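PDB 3GHD: a cystathionine beta-synthase domain protein fused to a Zn-ribbon-like domain from Pyrococcus furiosus, which is of unknown precise function but probably binds nucleotides through its CBS part and a metal ion through its zinc-ribbon-like part. Local coordinates for residues I3-K8 against D12-I17; S25-E30 against L35-E40; D45-K50 against E60-K65. All blocks are in the same frame, centred on the assembly; numbering follows the deposited sequence.

Contact 1. Residues I3-K8 against D12-I17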
loop_
_atom_site.group_PDB
_atom_site.type_symbol
_atom_site.label_atom_id
_atom_site.label_comp_id
_atom_site.label_asym_id
_atom_site.label_seq_id
_atom_site.Cartn_x
_atom_site.Cartn_y
_atom_site.Cartn_z
ATOM N N ILE A 3 -4.991 18.854 -5.675
ATOM C CA ILE A 3 -3.774 19.614 -5.904
ATOM C C ILE A 3 -3.910 20.289 -7.282
ATOM O O ILE A 3 -4.406 19.682 -8.219
ATOM C CB ILE A 3 -2.555 18.699 -5.954
ATOM C CG1 ILE A 3 -2.349 17.890 -4.652
ATOM C CG2 ILE A 3 -1.283 19.508 -6.249
ATOM C CD1 ILE A 3 -1.679 18.679 -3.537
ATOM N N VAL A 4 -3.450 21.533 -7.390
ATOM C CA VAL A 4 -3.516 22.288 -8.652
ATOM C C VAL A 4 -2.308 21.960 -9.517
ATOM O O VAL A 4 -1.182 21.957 -9.019
ATOM C CB VAL A 4 -3.595 23.771 -8.375
ATOM C CG1 VAL A 4 -3.706 24.576 -9.705
ATOM C CG2 VAL A 4 -4.810 24.055 -7.432
ATOM N N VAL A 5 -2.568 21.659 -10.792
ATOM C CA VAL A 5 -1.536 21.413 -11.818
ATOM C C VAL A 5 -1.782 22.268 -13.050
ATOM O O VAL A 5 -2.801 22.932 -13.152
ATOM C CB VAL A 5 -1.489 19.950 -12.276
ATOM C CG1 VAL A 5 -1.161 19.014 -11.110
ATOM C CG2 VAL A 5 -2.806 19.520 -12.990
ATOM N N GLN A 6 -0.842 22.222 -13.987
ATOM C CA GLN A 6 -0.935 22.962 -15.249
ATOM C C GLN A 6 -1.387 22.046 -16.401
ATOM O O GLN A 6 -1.072 20.859 -16.419
ATOM C CB GLN A 6 0.429 23.553 -15.573
ATOM C CG GLN A 6 0.955 24.555 -14.540
ATOM C CD GLN A 6 2.475 24.634 -14.528
ATOM O OE1 GLN A 6 3.058 25.626 -14.978
ATOM N NE2 GLN A 6 3.127 23.567 -14.036
ATOM N N PRO A 7 -2.096 22.609 -17.397
ATOM C CA PRO A 7 -2.615 21.795 -18.506
ATOM C C PRO A 7 -1.567 20.941 -19.205
ATOM O O PRO A 7 -1.869 19.839 -19.658
ATOM C CB PRO A 7 -3.155 22.840 -19.488
ATOM C CG PRO A 7 -2.583 24.127 -19.062
ATOM C CD PRO A 7 -2.429 24.030 -17.581
ATOM N N LYS A 8 -0.349 21.449 -19.272
ATOM C CA LYS A 8 0.704 20.798 -20.034
ATOM C C LYS A 8 1.499 19.804 -19.181
ATOM O O LYS A 8 2.363 19.121 -19.710
ATOM C CB LYS A 8 1.617 21.849 -20.655
ATOM N N ASP A 12 2.455 11.152 -15.764
ATOM C CA ASP A 12 3.476 10.606 -14.870
ATOM C C ASP A 12 3.809 11.600 -13.783
ATOM O O ASP A 12 3.840 11.218 -12.615
ATOM C CB ASP A 12 4.750 10.139 -15.591
ATOM C CG ASP A 12 5.419 11.227 -16.398
ATOM O OD1 ASP A 12 4.752 11.977 -17.126
ATOM O OD2 ASP A 12 6.643 11.344 -16.302
ATOM N N ARG A 13 4.060 12.855 -14.141
ATOM C CA ARG A 13 4.344 13.867 -13.128
ATOM C C ARG A 13 3.140 14.143 -12.195
ATOM O O ARG A 13 3.315 14.347 -11.021
ATOM C CB ARG A 13 4.807 15.170 -13.740
ATOM C CG ARG A 13 6.235 15.066 -14.415
ATOM C CD ARG A 13 6.797 16.454 -14.604
ATOM N N VAL A 14 1.955 14.179 -12.756
ATOM C CA VAL A 14 0.745 14.507 -12.025
ATOM C C VAL A 14 0.386 13.361 -11.024
ATOM O O VAL A 14 0.028 13.602 -9.877
ATOM C CB VAL A 14 -0.367 14.782 -12.998
ATOM C CG1 VAL A 14 -1.706 14.890 -12.266
ATOM C CG2 VAL A 14 -0.046 16.045 -13.806
ATOM N N ALA A 15 0.512 12.109 -11.476
ATOM C CA ALA A 15 0.416 10.905 -10.665
ATOM C C ALA A 15 1.277 10.960 -9.376
ATOM O O ALA A 15 0.801 10.663 -8.286
ATOM C CB ALA A 15 0.840 9.677 -11.535
ATOM N N LYS A 16 2.550 11.332 -9.524
ATOM C CA LYS A 16 3.474 11.478 -8.400
ATOM C C LYS A 16 3.044 12.599 -7.480
ATOM O O LYS A 16 3.058 12.423 -6.269
ATOM C CB LYS A 16 4.903 11.714 -8.836
ATOM N N ILE A 17 2.634 13.724 -8.046
ATOM C CA ILE A 17 2.104 14.848 -7.250
ATOM C C ILE A 17 0.922 14.422 -6.341
ATOM O O ILE A 17 0.956 14.656 -5.139
ATOM C CB ILE A 17 1.716 16.039 -8.149
ATOM C CG1 ILE A 17 2.982 16.606 -8.802
ATOM C CG2 ILE A 17 1.038 17.104 -7.371
ATOM C CD1 ILE A 17 2.710 17.595 -9.927
#
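Ile3, on strand 2-5, meets Ile17 of helix 11-20 through a single pair of methyls: CG2 of Ile3 lies 3.5 Å from CG2 of Ile17, the shortest approach between the two segments. In both residues CG2 stands anti to the backbone N, and the two side chains cross obliquely, which brings the two CG2 methyls together; the CG1 arm of Ile17 continues toward Val5. Ile3 also rests on Asn21, whose ND2 is hydrogen-bonded to the carbonyl oxygen of Ile17.

Two residues further along, Val5 again turns its CB toward the helix. Its CG1, anti to the carbonyl carbon, reaches two helix side chains: CG2 of Val14 at 4.2 Å, the two valines crossing at about a right angle, and CD1 of Ile17 at 4.3 Å. The extended chi2 of Ile17 (168°) carries CD1 along to Val5 while CG2 stays with Ile3, and one isoleucine thereby spans both strand residues. The two contacts of Val5 are at loose van der Waals distances. No hydrogen bond joins the segments; the contact is wholly apolar. Val14 also packs on Ala26, and Val5 on Val28, both of strand 25-30.

Beyond Val5 the chain leaves the helix: the N of Gln6 is bonded to Asp9 OD2 in the connecting turn, and Pro7 packs on Glu30 and Glu60 instead. The short strand and helix segments run nearly antiparallel, at 162°, with their axes 10.0 Å apart, the spacing of a helix laid on a sheet. This chain is the CBS-containing part of a longer protein, and since strand 25-30 follows the helix and pairs parallel with strand 2-5, the contact is the first half of a beta-alpha-beta unit within the CBS domain.

Contact 2. Residues S25-E30 against L35-E40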
loop_
_atom_site.group_PDB
_atom_site.type_symbol
_atom_site.label_atom_id
_atom_site.label_comp_id
_atom_site.label_asym_id
_atom_site.label_seq_id
_atom_site.Cartn_x
_atom_site.Cartn_y
_atom_site.Cartn_z
ATOM N N SER A 25 -7.572 14.124 -6.590
ATOM C CA SER A 25 -7.873 14.978 -7.773
ATOM C C SER A 25 -6.813 16.028 -8.114
ATOM O O SER A 25 -6.280 16.685 -7.238
ATOM C CB SER A 25 -9.191 15.766 -7.530
ATOM O OG SER A 25 -10.261 14.896 -7.153
ATOM N N ALA A 26 -6.556 16.213 -9.414
ATOM C CA ALA A 26 -5.662 17.251 -9.900
ATOM C C ALA A 26 -6.524 18.241 -10.625
ATOM O O ALA A 26 -7.168 17.861 -11.618
ATOM C CB ALA A 26 -4.624 16.690 -10.904
ATOM N N VAL A 27 -6.549 19.470 -10.123
ATOM C CA VAL A 27 -7.346 20.567 -10.665
ATOM C C VAL A 27 -6.455 21.308 -11.646
ATOM O O VAL A 27 -5.398 21.818 -11.280
ATOM C CB VAL A 27 -7.886 21.500 -9.587
ATOM C CG1 VAL A 27 -8.574 22.696 -10.213
ATOM C CG2 VAL A 27 -8.857 20.728 -8.657
ATOM N N VAL A 28 -6.857 21.270 -12.903
ATOM C CA VAL A 28 -6.082 21.835 -14.005
ATOM C C VAL A 28 -6.403 23.323 -14.163
ATOM O O VAL A 28 -7.555 23.698 -14.478
ATOM C CB VAL A 28 -6.333 21.057 -15.334
ATOM C CG1 VAL A 28 -5.504 21.635 -16.470
ATOM C CG2 VAL A 28 -6.032 19.525 -15.116
HETATM N N MSE A 29 -5.384 24.153 -13.919
HETATM C CA MSE A 29 -5.497 25.613 -14.033
HETATM C C MSE A 29 -4.537 26.192 -15.053
HETATM O O MSE A 29 -3.350 25.850 -15.084
HETATM C CB MSE A 29 -5.213 26.286 -12.683
HETATM C CG MSE A 29 -6.348 26.231 -11.702
HETATM SE SE MSE A 29 -5.970 27.436 -10.178
HETATM C CE MSE A 29 -7.551 27.130 -9.046
ATOM N N GLU A 30 -5.079 27.093 -15.873
ATOM C CA GLU A 30 -4.334 27.871 -16.841
ATOM C C GLU A 30 -4.390 29.282 -16.288
ATOM O O GLU A 30 -5.444 29.925 -16.283
ATOM C CB GLU A 30 -5.019 27.792 -18.201
ATOM C CG GLU A 30 -4.280 28.500 -19.341
ATOM C CD GLU A 30 -3.025 27.769 -19.754
ATOM O OE1 GLU A 30 -1.989 27.887 -19.042
ATOM O OE2 GLU A 30 -3.089 27.070 -20.794
ATOM N N LEU A 35 -9.738 24.925 -15.677
ATOM C CA LEU A 35 -10.176 24.290 -16.917
ATOM C C LEU A 35 -10.933 22.971 -16.671
ATOM O O LEU A 35 -11.874 22.628 -17.391
ATOM C CB LEU A 35 -8.961 24.023 -17.832
ATOM C CG LEU A 35 -8.100 25.206 -18.281
ATOM C CD1 LEU A 35 -6.964 24.696 -19.165
ATOM C CD2 LEU A 35 -8.916 26.248 -19.032
ATOM N N GLY A 36 -10.510 22.215 -15.680
ATOM C CA GLY A 36 -11.104 20.911 -15.409
ATOM C C GLY A 36 -10.455 20.197 -14.225
ATOM O O GLY A 36 -9.701 20.805 -13.453
ATOM N N VAL A 37 -10.729 18.906 -14.126
ATOM C CA VAL A 37 -10.209 18.051 -13.068
ATOM C C VAL A 37 -9.794 16.667 -13.665
ATOM O O VAL A 37 -10.429 16.163 -14.619
ATOM C CB VAL A 37 -11.298 17.931 -11.966
ATOM C CG1 VAL A 37 -12.538 17.247 -12.552
ATOM C CG2 VAL A 37 -10.788 17.222 -10.661
ATOM N N VAL A 38 -8.739 16.076 -13.096
ATOM C CA VAL A 38 -8.245 14.725 -13.429
ATOM C C VAL A 38 -8.147 13.927 -12.099
ATOM O O VAL A 38 -7.742 14.444 -11.039
ATOM C CB VAL A 38 -6.904 14.753 -14.228
ATOM C CG1 VAL A 38 -6.355 13.343 -14.413
ATOM C CG2 VAL A 38 -7.045 15.480 -15.633
ATOM N N THR A 39 -8.727 12.731 -12.096
ATOM C CA THR A 39 -8.741 11.865 -10.948
ATOM C C THR A 39 -7.827 10.689 -11.206
ATOM O O THR A 39 -7.410 10.417 -12.336
ATOM C CB THR A 39 -10.187 11.396 -10.577
ATOM O OG1 THR A 39 -10.674 10.473 -11.551
ATOM C CG2 THR A 39 -11.090 12.584 -10.525
ATOM N N GLU A 40 -7.539 9.961 -10.157
ATOM C CA GLU A 40 -6.781 8.716 -10.295
ATOM C C GLU A 40 -7.564 7.702 -11.123
ATOM O O GLU A 40 -6.968 6.918 -11.826
ATOM C CB GLU A 40 -6.377 8.160 -8.901
ATOM C CG GLU A 40 -5.395 9.078 -8.192
ATOM C CD GLU A 40 -4.743 8.487 -6.965
ATOM O OE1 GLU A 40 -5.509 7.874 -6.230
ATOM O OE2 GLU A 40 -3.482 8.634 -6.738
#
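Strands 25-30 and 33-39 run antiparallel as a hairpin; the axes of segments 25-30 and 35-39 approach to 4.6 Å, at 157°. Ala26 and Val38 form a hydrogen-bonded pair: Ala26 N gives a nearly straight bond (172°) to Val38 O at 2.7 Å, in the carbonyl plane, and Val38 N returns one to Ala26 O at 2.8 Å. Ser25 with Thr39 and Val27 with Val37 are the non-hydrogen-bonded pairs. At Val28 the regular ladder breaks. Val28 N bonds Gly36 O at 2.9 Å, from above the carbonyl plane, whereas Val28 O accepts a hydrogen bond from Leu35 N at 2.8 Å, almost end-on to the carbonyl. Leu35 and Gly36 thus both face Val28, a classic beta bulge, with Leu35 in a helix-like backbone conformation.

The hairpin forms the middle of the CBS-domain sheet, strand 2-5 pairing with 25-30 on its far edge and strand 64-65 with 33-39. One face carries Ser25, Val27, Val37 and Thr39. There, with CG1 of Val37 between the backbone N and the carbonyl carbon (chi1 63°), CG2 stands anti to the N and lies 3.8 Å from CB of Ser25, while Ser25 and Thr39 also pack on Ile70 of the third subunit. The other face holds Ala26, Val28 and Val38, where CG2 of Val28 comes 4.2 Å from CG2 of Val38. Near the bulge, Leu35 sets CD1 alongside the aliphatic base of Glu30, 3.8 Å from its CB. Thr39 ends the strand as N-cap of helix 40-48: its OG1 caps a backbone N of the first turn, and its own N is bonded to Asp42 OD2.

Contact 3. Residues D45-K50 against E60-K65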
loop_
_atom_site.group_PDB
_atom_site.type_symbol
_atom_site.label_atom_id
_atom_site.label_comp_id
_atom_site.label_asym_id
_atom_site.label_seq_id
_atom_site.Cartn_x
_atom_site.Cartn_y
_atom_site.Cartn_z
ATOM N N ASP A 45 -8.103 4.607 -16.011
ATOM C CA ASP A 45 -9.085 4.194 -17.022
ATOM C C ASP A 45 -8.839 4.782 -18.390
ATOM O O ASP A 45 -9.098 4.116 -19.393
ATOM C CB ASP A 45 -10.505 4.517 -16.577
ATOM C CG ASP A 45 -10.910 3.795 -15.299
ATOM O OD1 ASP A 45 -10.219 2.811 -14.959
ATOM O OD2 ASP A 45 -11.921 4.210 -14.637
ATOM N N LYS A 46 -8.356 6.020 -18.440
ATOM C CA LYS A 46 -8.155 6.703 -19.677
ATOM C C LYS A 46 -6.725 6.629 -20.185
ATOM O O LYS A 46 -6.489 6.852 -21.392
ATOM C CB LYS A 46 -8.592 8.158 -19.578
ATOM C CG LYS A 46 -10.059 8.345 -19.240
ATOM C CD LYS A 46 -10.308 9.789 -18.930
ATOM C CE LYS A 46 -11.745 10.140 -19.104
ATOM N NZ LYS A 46 -11.933 11.605 -19.022
ATOM N N VAL A 47 -5.787 6.269 -19.328
ATOM C CA VAL A 47 -4.387 6.191 -19.753
ATOM C C VAL A 47 -3.798 4.780 -19.689
ATOM O O VAL A 47 -3.454 4.195 -20.718
ATOM C CB VAL A 47 -3.500 7.163 -18.975
ATOM C CG1 VAL A 47 -2.127 7.268 -19.647
ATOM C CG2 VAL A 47 -4.178 8.550 -18.858
ATOM N N VAL A 48 -3.672 4.247 -18.480
ATOM C CA VAL A 48 -3.050 2.941 -18.265
ATOM C C VAL A 48 -3.787 1.809 -18.982
ATOM O O VAL A 48 -3.173 1.064 -19.754
ATOM C CB VAL A 48 -2.939 2.635 -16.721
ATOM C CG1 VAL A 48 -2.249 1.313 -16.476
ATOM C CG2 VAL A 48 -2.208 3.824 -15.995
ATOM N N ALA A 49 -5.104 1.717 -18.775
ATOM C CA ALA A 49 -5.942 0.637 -19.314
ATOM C C ALA A 49 -6.133 0.727 -20.826
ATOM O O ALA A 49 -6.358 -0.283 -21.519
ATOM C CB ALA A 49 -7.320 0.643 -18.619
ATOM N N LYS A 50 -6.058 1.957 -21.306
ATOM C CA LYS A 50 -6.085 2.245 -22.715
ATOM C C LYS A 50 -4.712 1.982 -23.310
ATOM O O LYS A 50 -4.564 2.078 -24.491
ATOM C CB LYS A 50 -6.482 3.699 -22.976
ATOM C CG LYS A 50 -7.952 4.073 -22.744
ATOM C CD LYS A 50 -8.968 3.105 -23.300
ATOM C CE LYS A 50 -10.352 3.800 -23.503
ATOM N NZ LYS A 50 -11.485 2.820 -23.669
ATOM N N GLU A 60 -4.461 17.881 -19.561
ATOM C CA GLU A 60 -5.523 18.507 -20.353
ATOM C C GLU A 60 -6.233 17.479 -21.275
ATOM O O GLU A 60 -7.449 17.568 -21.480
ATOM C CB GLU A 60 -4.954 19.663 -21.178
ATOM C CG GLU A 60 -4.020 19.210 -22.302
ATOM C CD GLU A 60 -3.320 20.350 -23.020
ATOM O OE1 GLU A 60 -2.394 20.034 -23.812
ATOM O OE2 GLU A 60 -3.686 21.539 -22.826
ATOM N N GLU A 61 -5.476 16.490 -21.769
ATOM C CA GLU A 61 -6.016 15.450 -22.651
ATOM C C GLU A 61 -6.979 14.459 -21.989
ATOM O O GLU A 61 -7.699 13.766 -22.710
ATOM C CB GLU A 61 -4.897 14.643 -23.330
ATOM C CG GLU A 61 -3.778 15.450 -24.003
ATOM C CD GLU A 61 -2.720 14.531 -24.608
ATOM O OE1 GLU A 61 -3.063 13.371 -24.982
ATOM O OE2 GLU A 61 -1.549 14.966 -24.716
ATOM N N ILE A 62 -7.013 14.371 -20.649
ATOM C CA ILE A 62 -7.941 13.435 -19.992
ATOM C C ILE A 62 -8.844 14.051 -18.909
ATOM O O ILE A 62 -9.564 13.315 -18.215
ATOM C CB ILE A 62 -7.203 12.236 -19.363
ATOM C CG1 ILE A 62 -6.253 12.699 -18.254
ATOM C CG2 ILE A 62 -6.439 11.450 -20.372
ATOM C CD1 ILE A 62 -5.587 11.547 -17.513
HETATM N N MSE A 63 -8.837 15.375 -18.756
HETATM C CA MSE A 63 -9.655 15.982 -17.704
HETATM C C MSE A 63 -11.102 16.042 -18.120
HETATM O O MSE A 63 -11.436 16.073 -19.311
HETATM C CB MSE A 63 -9.180 17.395 -17.377
HETATM C CG MSE A 63 -9.477 18.388 -18.470
HETATM SE SE MSE A 63 -8.585 20.115 -18.305
HETATM C CE MSE A 63 -8.895 20.782 -20.153
ATOM N N THR A 64 -11.959 16.048 -17.116
ATOM C CA THR A 64 -13.342 16.485 -17.260
ATOM C C THR A 64 -13.386 18.001 -17.204
ATOM O O THR A 64 -12.659 18.602 -16.406
ATOM C CB THR A 64 -14.171 15.913 -16.111
ATOM O OG1 THR A 64 -14.159 14.496 -16.239
ATOM C CG2 THR A 64 -15.642 16.432 -16.129
ATOM N N LYS A 65 -14.196 18.611 -18.078
ATOM C CA LYS A 65 -14.371 20.063 -18.109
ATOM C C LYS A 65 -14.989 20.522 -16.796
ATOM O O LYS A 65 -15.842 19.828 -16.234
ATOM C CB LYS A 65 -15.253 20.501 -19.301
#
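Lys46 makes the polar link between the two segments: its NZ donates a hydrogen bond to the carbonyl oxygen of Ile62 at 3.0 Å. The approach is not on a lone pair. The ammonium lies above the carbonyl plane, 45° out of it, with a C=O...NZ angle of 130°, an oblique approach to the oxygen. Beyond CG the chain is fully extended, which lets it span from the last part of helix 40-48 to the loop. Asp42 OD1, one turn earlier on the same helix, is a second but long and weak ionic partner of NZ.

The segment 60-65 leads into strand 64-65, an edge strand of the sheet within this chain, where Thr64 pairs with Val37. The contact therefore fastens the loop before that strand to the helix that follows strand 33-39 in the CBS domain, a helix that has a wider pi-type turn at 45-48.

The apolar contacts centre on Ile62. With CG1 between the backbone N and the carbonyl carbon (chi1 63°) and an extended chi2, the isoleucine brings CD1 to 3.6 Å from CG2 of Val47, the two side chains crossing at about a right angle. Its CG2 branch lies 4.0 Å from CG2 of Val47 and equally far from CB of Lys46. The lysine methylenes join this packing, CD being 4.0 Å from CB of Ile62. With the long chain of Lys46 cut back to an alanine here, the Ile62 carbonyl would probably lose this donor, and CB of Ile62 the methylenes that lie against it. Ile62 also packs on Val38, while Val47 has Lys52 and Pro54 as further neighbours, and Val48 and the following Ala49 pack on Ala15 and Lys16 of the second subunit.

All three contacts reach one mixed sheet. Contacts 1 and 2, centres about 8 Å apart, share the parallel pairing of strands 2-5 and 25-30: Ile3 O to Val27 N and Val5 N to Val27 O are both 2.9 Å, probable hydrogen bonds. Contact 3, centred about 11 Å from the centre of contact 2, joins at the other edge, where Val37 O lies 2.9 Å from Thr64 N and Val38 CG1 packs 3.7 Å from Ile62 CD1. The centres of contacts 1 and 3 are about 13 Å apart, on opposite sides of the chain's centre, yet Pro7 O comes 3.3 Å from Glu60 N, a probable hydrogen bond. Both touch the second subunit.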